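Local atomic coordinates of uncharacterized protein BAD_0989 (Bifidobacterium adolescentis ATCC 15703, PDB entry 3CYM), a protein that is uncharacterized but probably binds nucleic acids and acts as a 3'-5' exonuclease of the ribonuclease D type. Residues S32-S37 with F62-A67. Numbering follows the deposited sequence.
Sequences SELASS and FKRDGA
Arg64 runs its extended chain past the C-terminal end of helix 24-35 and overlaps Ser37 and Leu34. Its CD lies 3.7 Å from Ser37 CB. Nearer the backbone, Leu34 CD2 sits 3.7 Å from Arg64 CB. The same methyl also touches Ala67 CB. The guanidinium meets two backbone carbonyls, one of the helix and one of the loop after it. NH1 gives a short but bent, weak hydrogen bond to Leu34 O (2.7 Å, 126° at the hydrogen), with that oxygen at the edge of the group. Ser37 O lies over one face, 3.5 Å above the plane and displaced toward the border of the group. NE bonds to Gly39 O, the stronger polar tie.

Ser37 OG turns back to Glu33 O with a 2.6 Å hydrogen bond. With OG beside its own backbone N (chi1 -66°), it reaches back to the last turn of the helix. Ala67 CB fits into this turn, 3.4 Å from Ser37 OG and 3.7 Å from Glu33 CB.

With an alanine here in place of Arg64 the guanidinium is gone, and the loop after the helix would probably be held less firmly, with a gap opened beside Ser37 CB.

The contact joins the end of helix 24-35 to strand 57-65 and the turn that leads into strand 68-72, in the RNase H-like exonuclease fold. Backbone carbonyls gather round the arginine, so its positive charge is likely to be eased by the negative end of the helix dipole, without a carboxylate from either segment.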
loop_
_atom_site.group_PDB
_atom_site.type_symbol
_atom_site.label_atom_id
_atom_site.label_comp_id
_atom_site.label_asym_id
_atom_site.label_seq_id
_atom_site.Cartn_x
_atom_site.Cartn_y
_atom_site.Cartn_z
ATOM N N SER A 32 26.284 -8.373 11.790
ATOM C CA SER A 32 27.743 -8.184 11.719
ATOM C C SER A 32 28.249 -7.962 10.301
ATOM O O SER A 32 29.096 -7.094 10.059
ATOM C CB SER A 32 28.457 -9.403 12.306
ATOM O OG SER A 32 28.586 -9.275 13.705
ATOM N N GLU A 33 27.729 -8.761 9.372
ATOM C CA GLU A 33 28.064 -8.639 7.953
ATOM C C GLU A 33 27.562 -7.323 7.357
ATOM O O GLU A 33 28.220 -6.732 6.499
ATOM C CB GLU A 33 27.506 -9.830 7.180
ATOM C CG GLU A 33 28.150 -11.151 7.555
ATOM C CD GLU A 33 29.595 -11.229 7.131
ATOM O OE1 GLU A 33 30.477 -11.350 8.014
ATOM O OE2 GLU A 33 29.848 -11.154 5.910
ATOM N N LEU A 34 26.398 -6.870 7.824
ATOM C CA LEU A 34 25.851 -5.574 7.428
ATOM C C LEU A 34 26.665 -4.419 7.980
ATOM O O LEU A 34 26.747 -3.371 7.355
ATOM C CB LEU A 34 24.408 -5.422 7.898
ATOM C CG LEU A 34 23.316 -6.221 7.182
ATOM C CD1 LEU A 34 21.981 -5.845 7.769
ATOM C CD2 LEU A 34 23.313 -6.008 5.671
ATOM N N ALA A 35 27.249 -4.626 9.160
ATOM C CA ALA A 35 28.069 -3.625 9.832
ATOM C C ALA A 35 29.421 -3.516 9.145
ATOM O O ALA A 35 30.036 -2.446 9.129
ATOM C CB ALA A 35 28.231 -3.986 11.304
ATOM N N SER A 36 29.839 -4.642 8.565
ATOM C CA SER A 36 31.102 -4.767 7.848
ATOM C C SER A 36 31.000 -4.344 6.380
ATOM O O SER A 36 32.006 -4.317 5.665
ATOM C CB SER A 36 31.604 -6.213 7.955
ATOM O OG SER A 36 32.853 -6.386 7.313
ATOM N N SER A 37 29.789 -4.016 5.932
ATOM C CA SER A 37 29.555 -3.701 4.522
ATOM C C SER A 37 29.517 -2.205 4.221
ATOM O O SER A 37 29.474 -1.390 5.137
ATOM C CB SER A 37 28.280 -4.388 4.042
ATOM O OG SER A 37 28.447 -5.798 4.061
ATOM N N PHE A 62 16.873 -8.096 2.637
ATOM C CA PHE A 62 17.943 -7.108 2.574
ATOM C C PHE A 62 19.110 -7.550 1.721
ATOM O O PHE A 62 19.355 -8.737 1.563
ATOM C CB PHE A 62 18.440 -6.754 3.976
ATOM C CG PHE A 62 17.402 -6.097 4.820
ATOM C CD1 PHE A 62 16.877 -4.858 4.456
ATOM C CD2 PHE A 62 16.915 -6.725 5.953
ATOM C CE1 PHE A 62 15.891 -4.246 5.223
ATOM C CE2 PHE A 62 15.939 -6.113 6.729
ATOM C CZ PHE A 62 15.418 -4.873 6.354
ATOM N N LYS A 63 19.816 -6.575 1.162
ATOM C CA LYS A 63 21.086 -6.823 0.511
ATOM C C LYS A 63 22.013 -5.644 0.751
ATOM O O LYS A 63 21.608 -4.479 0.627
ATOM C CB LYS A 63 20.922 -7.067 -1.001
ATOM C CG LYS A 63 22.196 -7.591 -1.637
ATOM C CD LYS A 63 22.144 -7.651 -3.148
ATOM C CE LYS A 63 23.372 -8.381 -3.655
ATOM N NZ LYS A 63 23.435 -8.462 -5.136
ATOM N N ARG A 64 23.252 -5.956 1.112
ATOM C CA ARG A 64 24.319 -4.972 1.133
ATOM C C ARG A 64 25.571 -5.611 0.554
ATOM O O ARG A 64 25.830 -6.790 0.795
ATOM C CB ARG A 64 24.578 -4.490 2.555
ATOM C CG ARG A 64 24.937 -3.034 2.628
ATOM C CD ARG A 64 25.027 -2.532 4.045
ATOM N NE ARG A 64 25.475 -1.147 4.027
ATOM C CZ ARG A 64 25.954 -0.480 5.068
ATOM N NH1 ARG A 64 26.058 -1.058 6.260
ATOM N NH2 ARG A 64 26.328 0.781 4.908
ATOM N N ASP A 65 26.326 -4.830 -0.218
ATOM C CA ASP A 65 27.538 -5.299 -0.895
ATOM C C ASP A 65 28.541 -5.901 0.098
ATOM O O ASP A 65 29.113 -5.193 0.925
ATOM C CB ASP A 65 28.177 -4.149 -1.691
ATOM C CG ASP A 65 29.321 -4.610 -2.590
ATOM O OD1 ASP A 65 30.228 -3.795 -2.855
ATOM O OD2 ASP A 65 29.321 -5.778 -3.038
ATOM N N GLY A 66 28.708 -7.219 0.029
ATOM C CA GLY A 66 29.612 -7.933 0.925
ATOM C C GLY A 66 28.894 -8.800 1.938
ATOM O O GLY A 66 29.383 -9.867 2.306
ATOM N N ALA A 67 27.736 -8.332 2.391
ATOM C CA ALA A 67 26.905 -9.094 3.308
ATOM C C ALA A 67 26.014 -10.052 2.540
ATOM O O ALA A 67 25.593 -11.073 3.072
ATOM C CB ALA A 67 26.050 -8.155 4.158
#